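Local coordinates for carboxysome assembly protein CcmN (Synechococcus elongatus, PDB 7D6C), which links Rubisco-bound CcmM, through this N-terminal domain, to the shell protein CcmK2, which binds its C-terminal peptide, and so is required for carboxysome formation, at residues S15-I26 and I32-A40; A49-I60 and I69-L80. All coordinates share one frame; numbering follows the deposited sequence.

Contact 1: S15-I26 and I32-A40; sequences SDRYFASGEVTI and IAPGVLLIA
Y18 lies against I32 along the whole length of its ring. Its CB starts beside the backbone, 3.1 Å from V36 O, and chi1 of 63° sets CG between the backbone N and the carbonyl carbon, which lays one ring face over the isoleucine. CG and CD1 meet I32 CG2, which makes a CH-pi contact 3.6 Å from the ring centroid and 24° off the normal; CE1 comes to I32 CB. Farther out, Y18 CZ and OH rest on I32 CD1, CZ at 3.4 Å. A flat ring suits a branched aliphatic chain that crosses it at about a right angle, and I26 meets the same I32 methyl tip to tip, CD1 to CD1 at 3.9 Å.

The backbones beyond Y18 run parallel, as neighbouring coils do in a left-handed parallel beta-helix of the hexapeptide-repeat type, and strand 19-21 is the outermost of its sheet within this chain. F19 N bonds to V36 O (3.0 Å), L38 N to F19 O, S21 N to L38 O, and A40 N to S21 O. A20 and L38 point to one face of the sheet, where the longer L38 also reaches I46 and I60. F19, L37, S21 and I39 take the other, and F19 also packs against the chain of another protein.

Before the strand, R17 O accepts from both S15 OG (2.8 Å) and G35 N (3.0 Å). G35 sits at positive phi in the type II turn A33-V36, which glycine tolerates readily, while the compact ring of P34 packs its CB against the backbone carbon of D16 (3.4 Å).

Contact 2: A49-I60 and I69-L80; sequences ASGVCIGLGSVI and IQAGALLAAGVL
Backbone hydrogen bonds tie A49-I60 to I69-L80 at both turns and along the short strands between them. A49 N reaches I69 O, and G72 N bonds to S50 O (2.9 Å); then L75 N meets C53 O (3.0 Å) and G55 N meets L75 O. Past the next corner G78 N bonds to L56 O and V59 N to V79 O (2.9 Å). G51, G72, G57 and G78 all have positive phi at the corners of type II turns, a conformation that a residue without CB adopts easily. At G55 the reason differs: a CB there would run into the backbone of L75-A77.

These turns punctuate successive coils of a left-handed parallel beta-helix, whose interior is filled by stacked aliphatic side chains. I54 and L75 lie side by side pointing the same way, and L75 CD2 also meets I60 CD1 tip to tip (3.8 Å), so one branched leucine bridges two strands of the other coil. V52 crosses I69 at about a right angle, CG2 to CG2 at 3.9 Å. V59 and L80 run alongside each other on one sheet; on another, C53 SG touches L74 CD2 (3.5 Å).

The polar side-chain contribution comes from S58. With OG beside its own backbone N (chi1 -70°), it donates to G55 O at 2.9 Å and accepts a weak bond from V79 N at 3.2 Å. With an alanine here, V79 N would probably lose that acceptor, and the G55-S58 turn would be left resting on the weak S58 N bond to G55 O. Across the same corner L56 meets the small A77 through its CB, the end of the leucine leading away.

How the contacts relate
Contacts 1 and 2 follow one another along the chain and stack in one beta-helix, their centres 11 Å apart. Strand 37-40 of contact 1 neighbours strand 59-63, which begins in contact 2, and probable hydrogen bonds from I60 N to L37 O (2.8 Å) and from I39 N to I60 O (2.7 Å) continue the parallel sheet between them. At the neighbouring corner, V36 CG2 packs on G55 O at 3.2 Å. Contact 1 lies at the end of the stack, partly buried, whereas contact 2 is nearer the chain centre and largely buried. Both touch the second CcmN copy and the chain of another protein, consistent with the known interaction of this domain with CcmM.

Contact 1: S15-I26 and I32-A40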
ATOM      1  N   SER F  15     -10.326  10.156  -5.941  1.00 62.46           N
ATOM      2  CA  SER F  15     -10.165  11.506  -6.454  1.00 52.60           C
ATOM      3  C   SER F  15      -8.996  11.525  -7.421  1.00 55.77           C
ATOM      4  O   SER F  15      -8.336  10.512  -7.662  1.00 57.31           O
ATOM      5  CB  SER F  15      -9.941  12.504  -5.318  1.00 57.66           C
ATOM      6  OG  SER F  15      -8.820  12.136  -4.519  1.00 62.49           O
ATOM      7  N   ASP F  16      -8.742  12.699  -7.986  1.00 60.49           N
ATOM      8  CA  ASP F  16      -7.462  12.983  -8.614  1.00 54.82           C
ATOM      9  C   ASP F  16      -6.561  13.783  -7.693  1.00 52.11           C
ATOM     10  O   ASP F  16      -5.680  14.508  -8.162  1.00 52.65           O
ATOM     11  CB  ASP F  16      -7.668  13.725  -9.928  1.00 57.90           C
ATOM     12  CG  ASP F  16      -8.191  15.130  -9.725  1.00 60.06           C
ATOM     13  OD1 ASP F  16      -8.606  15.486  -8.590  1.00 56.82           O
ATOM     14  OD2 ASP F  16      -8.201  15.872 -10.730  1.00 66.32           O
ATOM     15  N   ARG F  17      -6.794  13.702  -6.392  1.00 50.99           N
ATOM     16  CA  ARG F  17      -6.023  14.485  -5.459  1.00 52.37           C
ATOM     17  C   ARG F  17      -5.519  13.623  -4.316  1.00 50.84           C
ATOM     18  O   ARG F  17      -6.148  12.635  -3.924  1.00 53.89           O
ATOM     19  CB  ARG F  17      -6.821  15.683  -4.935  1.00 51.12           C
ATOM     20  CG  ARG F  17      -8.045  15.399  -4.204  1.00 53.77           C
ATOM     21  CD  ARG F  17      -8.948  16.593  -4.380  1.00 55.11           C
ATOM     22  NE  ARG F  17      -9.357  16.730  -5.776  1.00 56.67           N
ATOM     23  CZ  ARG F  17     -10.413  17.438  -6.185  1.00 57.80           C
ATOM     24  NH1 ARG F  17     -11.175  18.079  -5.300  1.00 52.20           N
ATOM     25  NH2 ARG F  17     -10.693  17.525  -7.489  1.00 53.02           N
ATOM     26  N   TYR F  18      -4.337  14.000  -3.833  1.00 49.73           N
ATOM     27  CA  TYR F  18      -3.745  13.502  -2.609  1.00 44.60           C
ATOM     28  C   TYR F  18      -4.133  14.394  -1.445  1.00 45.27           C
ATOM     29  O   TYR F  18      -4.731  15.459  -1.610  1.00 45.98           O
ATOM     30  CB  TYR F  18      -2.233  13.429  -2.726  1.00 48.99           C
ATOM     31  CG  TYR F  18      -1.510  14.748  -2.940  1.00 51.48           C
ATOM     32  CD1 TYR F  18      -1.336  15.262  -4.223  1.00 51.70           C
ATOM     33  CD2 TYR F  18      -0.948  15.448  -1.863  1.00 48.24           C
ATOM     34  CE1 TYR F  18      -0.647  16.442  -4.429  1.00 53.73           C
ATOM     35  CE2 TYR F  18      -0.259  16.615  -2.059  1.00 50.03           C
ATOM     36  CZ  TYR F  18      -0.112  17.111  -3.347  1.00 57.67           C
ATOM     37  OH  TYR F  18       0.570  18.289  -3.563  1.00 65.40           O
ATOM     38  N   PHE F  19      -3.768  13.948  -0.253  1.00 45.80           N
ATOM     39  CA  PHE F  19      -4.252  14.549   0.979  1.00 46.92           C
ATOM     40  C   PHE F  19      -3.101  14.694   1.948  1.00 47.58           C
ATOM     41  O   PHE F  19      -2.442  13.705   2.288  1.00 50.28           O
ATOM     42  CB  PHE F  19      -5.346  13.687   1.598  1.00 51.97           C
ATOM     43  CG  PHE F  19      -5.627  13.996   3.044  1.00 49.75           C
ATOM     44  CD1 PHE F  19      -4.865  13.426   4.070  1.00 50.34           C
ATOM     45  CD2 PHE F  19      -6.688  14.801   3.379  1.00 45.63           C
ATOM     46  CE1 PHE F  19      -5.139  13.682   5.402  1.00 45.71           C
ATOM     47  CE2 PHE F  19      -6.976  15.041   4.689  1.00 48.76           C
ATOM     48  CZ  PHE F  19      -6.196  14.488   5.712  1.00 48.90           C
ATOM     49  N   ALA F  20      -2.886  15.908   2.424  1.00 49.80           N
ATOM     50  CA  ALA F  20      -1.898  16.151   3.457  1.00 47.75           C
ATOM     51  C   ALA F  20      -2.598  16.520   4.757  1.00 45.99           C
ATOM     52  O   ALA F  20      -3.652  17.171   4.762  1.00 45.46           O
ATOM     53  CB  ALA F  20      -0.927  17.246   3.034  1.00 43.52           C
ATOM     54  N   SER F  21      -2.021  16.079   5.857  1.00 43.29           N
ATOM     55  CA  SER F  21      -2.459  16.522   7.165  1.00 44.51           C
ATOM     56  C   SER F  21      -1.212  16.603   8.015  1.00 52.50           C
ATOM     57  O   SER F  21      -0.525  15.587   8.200  1.00 49.98           O
ATOM     58  CB  SER F  21      -3.472  15.568   7.783  1.00 51.32           C
ATOM     59  OG  SER F  21      -4.114  16.179   8.880  1.00 60.07           O
ATOM     60  N   GLY F  22      -0.918  17.810   8.502  1.00 48.89           N
ATOM     61  CA  GLY F  22       0.199  18.035   9.388  1.00 46.27           C
ATOM     62  C   GLY F  22       1.032  19.185   8.879  1.00 56.30           C
ATOM     63  O   GLY F  22       0.504  20.107   8.242  1.00 56.71           O
ATOM     64  N   GLU F  23       2.333  19.142   9.136  1.00 53.48           N
ATOM     65  CA  GLU F  23       3.239  20.184   8.682  1.00 54.81           C
ATOM     66  C   GLU F  23       4.052  19.659   7.503  1.00 50.45           C
ATOM     67  O   GLU F  23       5.004  18.878   7.661  1.00 49.01           O
ATOM     68  CB  GLU F  23       4.116  20.661   9.831  1.00 55.17           C
ATOM     69  CG  GLU F  23       5.095  21.729   9.438  1.00 60.04           C
ATOM     70  CD  GLU F  23       5.425  22.619  10.613  1.00 72.48           C
ATOM     71  OE1 GLU F  23       6.628  22.958  10.793  1.00 73.00           O
ATOM     72  OE2 GLU F  23       4.468  22.955  11.359  1.00 66.44           O
ATOM     73  N   VAL F  24       3.666  20.102   6.323  1.00 50.25           N
ATOM     74  CA  VAL F  24       4.326  19.687   5.086  1.00 57.52           C
ATOM     75  C   VAL F  24       4.681  20.953   4.314  1.00 55.31           C
ATOM     76  O   VAL F  24       3.950  21.931   4.323  1.00 57.43           O
ATOM     77  CB  VAL F  24       3.420  18.767   4.237  1.00 53.00           C
ATOM     78  CG1 VAL F  24       4.177  18.198   3.059  1.00 57.67           C
ATOM     79  CG2 VAL F  24       2.878  17.655   5.072  1.00 51.27           C
ATOM     80  N   THR F  25       5.779  20.938   3.621  1.00 55.24           N
ATOM     81  CA  THR F  25       6.288  22.137   3.018  1.00 67.70           C
ATOM     82  C   THR F  25       6.571  21.860   1.546  1.00 70.07           C
ATOM     83  O   THR F  25       7.768  21.721   1.328  1.00 78.77           O
ATOM     84  CB  THR F  25       7.548  22.658   3.697  1.00 67.34           C
ATOM     85  OG1 THR F  25       8.691  21.809   3.392  1.00 61.50           O
ATOM     86  CG2 THR F  25       7.552  22.511   5.249  1.00 65.09           C
ATOM     87  N   ILE F  26       5.701  21.821   0.406  1.00 74.79           N
ATOM     88  CA  ILE F  26       6.017  21.055  -0.873  1.00 72.46           C
ATOM     89  C   ILE F  26       6.799  21.810  -1.970  1.00 65.57           C
ATOM     90  O   ILE F  26       6.636  22.992  -2.185  1.00 69.56           O
ATOM     91  CB  ILE F  26       4.737  20.411  -1.419  1.00 74.50           C
ATOM     92  CG1 ILE F  26       4.080  19.478  -0.418  1.00 62.72           C
ATOM     93  CG2 ILE F  26       4.980  19.575  -2.672  1.00 60.84           C
ATOM     94  CD1 ILE F  26       2.653  18.798  -0.924  1.00 68.24           C
ATOM     95  N   ILE F  32       3.074  14.213  -7.181  1.00 47.58           N
ATOM     96  CA  ILE F  32       2.430  13.324  -6.216  1.00 45.86           C
ATOM     97  C   ILE F  32       1.197  12.720  -6.863  1.00 46.41           C
ATOM     98  O   ILE F  32       0.282  13.454  -7.263  1.00 46.27           O
ATOM     99  CB  ILE F  32       2.036  14.049  -4.921  1.00 46.34           C
ATOM    100  CG1 ILE F  32       3.273  14.614  -4.213  1.00 47.55           C
ATOM    101  CG2 ILE F  32       1.254  13.089  -4.015  1.00 43.66           C
ATOM    102  CD1 ILE F  32       2.955  15.738  -3.245  1.00 46.52           C
ATOM    103  N   ALA F  33       1.150  11.387  -6.926  1.00 46.31           N
ATOM    104  CA  ALA F  33      -0.003  10.713  -7.514  1.00 42.77           C
ATOM    105  C   ALA F  33      -1.245  10.910  -6.649  1.00 45.55           C
ATOM    106  O   ALA F  33      -1.146  11.134  -5.435  1.00 46.94           O
ATOM    107  CB  ALA F  33       0.271   9.227  -7.677  1.00 44.20           C
ATOM    108  N   PRO F  34      -2.430  10.824  -7.246  1.00 48.96           N
ATOM    109  CA  PRO F  34      -3.664  10.982  -6.462  1.00 51.57           C
ATOM    110  C   PRO F  34      -3.838   9.872  -5.431  1.00 53.51           C
ATOM    111  O   PRO F  34      -3.488   8.709  -5.666  1.00 54.18           O
ATOM    112  CB  PRO F  34      -4.763  10.931  -7.528  1.00 49.64           C
ATOM    113  CG  PRO F  34      -4.088  11.374  -8.764  1.00 49.68           C
ATOM    114  CD  PRO F  34      -2.696  10.821  -8.691  1.00 46.05           C
ATOM    115  N   GLY F  35      -4.383  10.240  -4.277  1.00 49.70           N
ATOM    116  CA  GLY F  35      -4.603   9.257  -3.249  1.00 51.38           C
ATOM    117  C   GLY F  35      -3.407   8.980  -2.378  1.00 50.06           C
ATOM    118  O   GLY F  35      -3.488   8.118  -1.485  1.00 48.26           O
ATOM    119  N   VAL F  36      -2.298   9.683  -2.593  1.00 48.51           N
ATOM    120  CA  VAL F  36      -1.202   9.579  -1.642  1.00 51.62           C
ATOM    121  C   VAL F  36      -1.548  10.340  -0.362  1.00 48.04           C
ATOM    122  O   VAL F  36      -2.243  11.366  -0.379  1.00 44.26           O
ATOM    123  CB  VAL F  36       0.099  10.065  -2.286  1.00 50.93           C
ATOM    124  CG1 VAL F  36       1.173  10.265  -1.231  1.00 49.33           C
ATOM    125  CG2 VAL F  36       0.537   9.052  -3.324  1.00 51.40           C
ATOM    126  N   LEU F  37      -1.106   9.804   0.768  1.00 47.51           N
ATOM    127  CA  LEU F  37      -1.496  10.297   2.078  1.00 48.16           C
ATOM    128  C   LEU F  37      -0.241  10.732   2.804  1.00 50.94           C
ATOM    129  O   LEU F  37       0.541   9.879   3.246  1.00 50.48           O
ATOM    130  CB  LEU F  37      -2.232   9.215   2.855  1.00 51.41           C
ATOM    131  CG  LEU F  37      -3.463   8.713   2.113  1.00 52.84           C
ATOM    132  CD1 LEU F  37      -4.057   7.496   2.801  1.00 48.64           C
ATOM    133  CD2 LEU F  37      -4.437   9.871   2.056  1.00 52.95           C
ATOM    134  N   LEU F  38      -0.047  12.058   2.919  1.00 50.87           N
ATOM    135  CA  LEU F  38       1.044  12.643   3.708  1.00 51.94           C
ATOM    136  C   LEU F  38       0.498  13.075   5.065  1.00 53.95           C
ATOM    137  O   LEU F  38      -0.236  14.066   5.159  1.00 55.19           O
ATOM    138  CB  LEU F  38       1.663  13.829   2.983  1.00 48.45           C
ATOM    139  CG  LEU F  38       1.958  13.540   1.518  1.00 50.35           C
ATOM    140  CD1 LEU F  38       2.704  14.686   0.876  1.00 43.22           C
ATOM    141  CD2 LEU F  38       2.763  12.276   1.415  1.00 48.65           C
ATOM    142  N   ILE F  39       0.856  12.337   6.112  1.00 50.92           N
ATOM    143  CA  ILE F  39       0.374  12.588   7.464  1.00 49.86           C
ATOM    144  C   ILE F  39       1.574  12.882   8.347  1.00 53.39           C
ATOM    145  O   ILE F  39       2.561  12.133   8.333  1.00 51.48           O
ATOM    146  CB  ILE F  39      -0.436  11.393   8.000  1.00 54.97           C
ATOM    147  CG1 ILE F  39      -1.679  11.203   7.147  1.00 52.72           C
ATOM    148  CG2 ILE F  39      -0.865  11.601   9.441  1.00 52.92           C
ATOM    149  CD1 ILE F  39      -1.439  10.317   5.998  1.00 56.51           C
ATOM    150  N   ALA F  40       1.503  13.983   9.096  1.00 54.84           N
ATOM    151  CA  ALA F  40       2.555  14.341  10.047  1.00 55.54           C
ATOM    152  C   ALA F  40       1.904  14.701  11.376  1.00 56.51           C
ATOM    153  O   ALA F  40       1.049  15.594  11.431  1.00 56.23           O
ATOM    154  CB  ALA F  40       3.427  15.488   9.519  1.00 48.25           C
TER

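Contact 2: A49-I60 and I69-L80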
ATOM      1  N   ALA F  49      11.935  16.891  -1.351  1.00 54.59           N
ATOM      2  CA  ALA F  49      12.811  17.807  -2.072  1.00 48.62           C
ATOM      3  C   ALA F  49      12.433  17.892  -3.558  1.00 55.51           C
ATOM      4  O   ALA F  49      11.312  17.566  -3.959  1.00 59.30           O
ATOM      5  CB  ALA F  49      14.272  17.387  -1.869  1.00 53.77           C
ATOM      6  N   SER F  50      13.390  18.299  -4.394  1.00 51.00           N
ATOM      7  CA  SER F  50      13.137  18.721  -5.763  1.00 52.49           C
ATOM      8  C   SER F  50      13.133  17.511  -6.680  1.00 53.30           C
ATOM      9  O   SER F  50      14.025  16.663  -6.605  1.00 53.60           O
ATOM     10  CB  SER F  50      14.234  19.681  -6.222  1.00 58.81           C
ATOM     11  OG  SER F  50      14.310  20.816  -5.363  1.00 68.13           O
ATOM     12  N   GLY F  51      12.139  17.439  -7.559  1.00 54.58           N
ATOM     13  CA  GLY F  51      12.129  16.404  -8.573  1.00 56.38           C
ATOM     14  C   GLY F  51      11.632  15.055  -8.116  1.00 52.14           C
ATOM     15  O   GLY F  51      11.643  14.110  -8.911  1.00 58.81           O
ATOM     16  N   VAL F  52      11.194  14.942  -6.866  1.00 51.01           N
ATOM     17  CA  VAL F  52      10.609  13.720  -6.344  1.00 49.86           C
ATOM     18  C   VAL F  52       9.294  13.364  -7.022  1.00 48.13           C
ATOM     19  O   VAL F  52       8.489  14.232  -7.385  1.00 45.17           O
ATOM     20  CB  VAL F  52      10.432  13.883  -4.826  1.00 54.11           C
ATOM     21  CG1 VAL F  52       9.492  12.811  -4.260  1.00 49.38           C
ATOM     22  CG2 VAL F  52      11.793  13.755  -4.169  1.00 50.78           C
ATOM     23  N   CYS F  53       9.071  12.055  -7.165  1.00 51.28           N
ATOM     24  CA  CYS F  53       7.807  11.476  -7.602  1.00 49.69           C
ATOM     25  C   CYS F  53       7.347  10.477  -6.562  1.00 48.39           C
ATOM     26  O   CYS F  53       8.143   9.651  -6.106  1.00 50.95           O
ATOM     27  CB  CYS F  53       7.970  10.771  -8.929  1.00 46.69           C
ATOM     28  SG  CYS F  53       8.836  11.812 -10.055  1.00 60.90           S
ATOM     29  N   ILE F  54       6.069  10.537  -6.205  1.00 46.80           N
ATOM     30  CA  ILE F  54       5.474   9.591  -5.274  1.00 44.69           C
ATOM     31  C   ILE F  54       4.324   8.893  -5.967  1.00 45.51           C
ATOM     32  O   ILE F  54       3.351   9.539  -6.377  1.00 44.46           O
ATOM     33  CB  ILE F  54       4.988  10.276  -3.997  1.00 50.29           C
ATOM     34  CG1 ILE F  54       6.131  11.144  -3.409  1.00 41.64           C
ATOM     35  CG2 ILE F  54       4.376   9.210  -3.047  1.00 39.68           C
ATOM     36  CD1 ILE F  54       5.704  12.044  -2.305  1.00 36.16           C
ATOM     37  N   GLY F  55       4.416   7.569  -6.046  1.00 49.06           N
ATOM     38  CA  GLY F  55       3.452   6.789  -6.787  1.00 50.48           C
ATOM     39  C   GLY F  55       2.140   6.543  -6.059  1.00 50.56           C
ATOM     40  O   GLY F  55       2.017   6.643  -4.834  1.00 50.46           O
ATOM     41  N   LEU F  56       1.151   6.206  -6.880  1.00 53.70           N
ATOM     42  CA  LEU F  56      -0.188   5.814  -6.450  1.00 53.39           C
ATOM     43  C   LEU F  56      -0.189   5.033  -5.138  1.00 53.24           C
ATOM     44  O   LEU F  56       0.633   4.139  -4.922  1.00 53.26           O
ATOM     45  CB  LEU F  56      -0.810   4.957  -7.553  1.00 50.36           C
ATOM     46  CG  LEU F  56      -2.271   4.652  -7.331  1.00 54.59           C
ATOM     47  CD1 LEU F  56      -2.978   5.973  -7.049  1.00 56.93           C
ATOM     48  CD2 LEU F  56      -2.837   3.946  -8.553  1.00 52.59           C
ATOM     49  N   GLY F  57      -1.136   5.366  -4.265  1.00 55.20           N
ATOM     50  CA  GLY F  57      -1.337   4.570  -3.067  1.00 56.90           C
ATOM     51  C   GLY F  57      -0.232   4.618  -2.030  1.00 56.21           C
ATOM     52  O   GLY F  57      -0.209   3.770  -1.130  1.00 52.39           O
ATOM     53  N   SER F  58       0.696   5.570  -2.123  1.00 58.67           N
ATOM     54  CA  SER F  58       1.752   5.627  -1.124  1.00 53.33           C
ATOM     55  C   SER F  58       1.228   6.322   0.119  1.00 48.36           C
ATOM     56  O   SER F  58       0.211   7.016   0.084  1.00 53.91           O
ATOM     57  CB  SER F  58       2.987   6.339  -1.671  1.00 51.40           C
ATOM     58  OG  SER F  58       3.643   5.562  -2.663  1.00 44.96           O
ATOM     59  N   VAL F  59       1.889   6.078   1.241  1.00 45.62           N
ATOM     60  CA  VAL F  59       1.463   6.674   2.502  1.00 49.10           C
ATOM     61  C   VAL F  59       2.711   7.063   3.269  1.00 50.82           C
ATOM     62  O   VAL F  59       3.538   6.202   3.593  1.00 52.50           O
ATOM     63  CB  VAL F  59       0.594   5.735   3.351  1.00 48.26           C
ATOM     64  CG1 VAL F  59       0.384   6.323   4.767  1.00 45.76           C
ATOM     65  CG2 VAL F  59      -0.743   5.468   2.655  1.00 49.39           C
ATOM     66  N   ILE F  60       2.861   8.352   3.540  1.00 44.53           N
ATOM     67  CA  ILE F  60       3.977   8.867   4.315  1.00 53.99           C
ATOM     68  C   ILE F  60       3.417   9.343   5.642  1.00 52.92           C
ATOM     69  O   ILE F  60       2.590  10.265   5.674  1.00 54.62           O
ATOM     70  CB  ILE F  60       4.705  10.004   3.581  1.00 52.00           C
ATOM     71  CG1 ILE F  60       4.921   9.637   2.109  1.00 49.33           C
ATOM     72  CG2 ILE F  60       6.019  10.285   4.248  1.00 47.01           C
ATOM     73  CD1 ILE F  60       5.965   8.555   1.873  1.00 51.06           C
ATOM     74  N   ILE F  69      12.239  13.184   2.110  1.00 50.07           N
ATOM     75  CA  ILE F  69      12.509  12.556   0.824  1.00 51.21           C
ATOM     76  C   ILE F  69      13.388  13.535   0.069  1.00 48.21           C
ATOM     77  O   ILE F  69      12.952  14.638  -0.271  1.00 47.23           O
ATOM     78  CB  ILE F  69      11.213  12.244   0.056  1.00 51.96           C
ATOM     79  CG1 ILE F  69      10.159  11.674   1.004  1.00 42.98           C
ATOM     80  CG2 ILE F  69      11.468  11.299  -1.129  1.00 45.69           C
ATOM     81  CD1 ILE F  69      10.682  10.536   1.849  1.00 41.41           C
ATOM     82  N   GLN F  70      14.632  13.152  -0.168  1.00 50.77           N
ATOM     83  CA  GLN F  70      15.558  14.095  -0.775  1.00 53.68           C
ATOM     84  C   GLN F  70      15.388  14.101  -2.295  1.00 54.54           C
ATOM     85  O   GLN F  70      14.609  13.325  -2.861  1.00 53.59           O
ATOM     86  CB  GLN F  70      16.978  13.761  -0.350  1.00 55.58           C
ATOM     87  CG  GLN F  70      17.088  13.743   1.162  1.00 55.90           C
ATOM     88  CD  GLN F  70      18.403  14.262   1.649  1.00 66.25           C
ATOM     89  OE1 GLN F  70      19.449  13.648   1.392  1.00 72.53           O
ATOM     90  NE2 GLN F  70      18.378  15.413   2.340  1.00 64.16           N
ATOM     91  N   ALA F  71      16.109  15.008  -2.953  1.00 51.80           N
ATOM     92  CA  ALA F  71      15.808  15.334  -4.342  1.00 47.07           C
ATOM     93  C   ALA F  71      16.043  14.154  -5.267  1.00 55.59           C
ATOM     94  O   ALA F  71      17.015  13.401  -5.113  1.00 60.99           O
ATOM     95  CB  ALA F  71      16.652  16.501  -4.810  1.00 51.65           C
ATOM     96  N   GLY F  72      15.143  14.013  -6.248  1.00 52.21           N
ATOM     97  CA  GLY F  72      15.223  12.989  -7.258  1.00 47.40           C
ATOM     98  C   GLY F  72      14.929  11.601  -6.765  1.00 49.83           C
ATOM     99  O   GLY F  72      14.957  10.657  -7.571  1.00 54.39           O
ATOM    100  N   ALA F  73      14.667  11.436  -5.470  1.00 51.41           N
ATOM    101  CA  ALA F  73      14.194  10.153  -4.974  1.00 50.49           C
ATOM    102  C   ALA F  73      12.834   9.876  -5.570  1.00 50.33           C
ATOM    103  O   ALA F  73      12.068  10.798  -5.863  1.00 50.96           O
ATOM    104  CB  ALA F  73      14.105  10.131  -3.449  1.00 49.62           C
ATOM    105  N   LEU F  74      12.551   8.591  -5.771  1.00 52.65           N
ATOM    106  CA  LEU F  74      11.348   8.130  -6.445  1.00 49.62           C
ATOM    107  C   LEU F  74      10.716   7.006  -5.641  1.00 51.96           C
ATOM    108  O   LEU F  74      11.410   6.109  -5.157  1.00 53.06           O
ATOM    109  CB  LEU F  74      11.676   7.624  -7.842  1.00 49.60           C
ATOM    110  CG  LEU F  74      12.399   8.619  -8.722  1.00 48.34           C
ATOM    111  CD1 LEU F  74      13.096   7.875  -9.816  1.00 46.95           C
ATOM    112  CD2 LEU F  74      11.390   9.611  -9.267  1.00 50.92           C
ATOM    113  N   LEU F  75       9.396   7.038  -5.522  1.00 50.93           N
ATOM    114  CA  LEU F  75       8.655   6.032  -4.781  1.00 50.04           C
ATOM    115  C   LEU F  75       7.648   5.406  -5.729  1.00 52.40           C
ATOM    116  O   LEU F  75       6.778   6.109  -6.258  1.00 50.55           O
ATOM    117  CB  LEU F  75       7.941   6.659  -3.583  1.00 52.11           C
ATOM    118  CG  LEU F  75       8.642   6.850  -2.236  1.00 48.85           C
ATOM    119  CD1 LEU F  75       9.893   7.674  -2.375  1.00 48.04           C
ATOM    120  CD2 LEU F  75       7.674   7.562  -1.324  1.00 50.97           C
ATOM    121  N   ALA F  76       7.763   4.095  -5.950  1.00 56.10           N
ATOM    122  CA  ALA F  76       6.747   3.392  -6.721  1.00 53.24           C
ATOM    123  C   ALA F  76       5.445   3.372  -5.938  1.00 53.15           C
ATOM    124  O   ALA F  76       5.367   3.837  -4.799  1.00 56.14           O
ATOM    125  CB  ALA F  76       7.194   1.972  -7.051  1.00 53.64           C
ATOM    126  N   ALA F  77       4.407   2.816  -6.554  1.00 53.89           N
ATOM    127  CA  ALA F  77       3.094   2.791  -5.925  1.00 50.02           C
ATOM    128  C   ALA F  77       3.131   2.075  -4.576  1.00 52.94           C
ATOM    129  O   ALA F  77       3.917   1.146  -4.358  1.00 56.50           O
ATOM    130  CB  ALA F  77       2.085   2.103  -6.845  1.00 52.22           C
ATOM    131  N   GLY F  78       2.279   2.531  -3.656  1.00 52.02           N
ATOM    132  CA  GLY F  78       2.093   1.857  -2.377  1.00 52.55           C
ATOM    133  C   GLY F  78       3.299   1.769  -1.455  1.00 52.09           C
ATOM    134  O   GLY F  78       3.333   0.910  -0.571  1.00 52.68           O
ATOM    135  N   VAL F  79       4.301   2.627  -1.631  1.00 56.76           N
ATOM    136  CA  VAL F  79       5.371   2.710  -0.649  1.00 54.86           C
ATOM    137  C   VAL F  79       4.819   3.272   0.659  1.00 52.57           C
ATOM    138  O   VAL F  79       3.964   4.174   0.664  1.00 51.12           O
ATOM    139  CB  VAL F  79       6.513   3.568  -1.213  1.00 52.85           C
ATOM    140  CG1 VAL F  79       7.625   3.779  -0.169  1.00 52.76           C
ATOM    141  CG2 VAL F  79       7.048   2.899  -2.440  1.00 50.97           C
ATOM    142  N   LEU F  80       5.293   2.729   1.781  1.00 49.35           N
ATOM    143  CA  LEU F  80       4.806   3.109   3.103  1.00 50.11           C
ATOM    144  C   LEU F  80       5.976   3.513   3.994  1.00 49.94           C
ATOM    145  O   LEU F  80       6.878   2.706   4.250  1.00 51.55           O
ATOM    146  CB  LEU F  80       4.034   1.959   3.732  1.00 47.70           C
ATOM    147  CG  LEU F  80       3.754   2.229   5.189  1.00 47.80           C
ATOM    148  CD1 LEU F  80       2.632   3.224   5.257  1.00 50.05           C
ATOM    149  CD2 LEU F  80       3.398   0.943   5.883  1.00 50.61           C
TER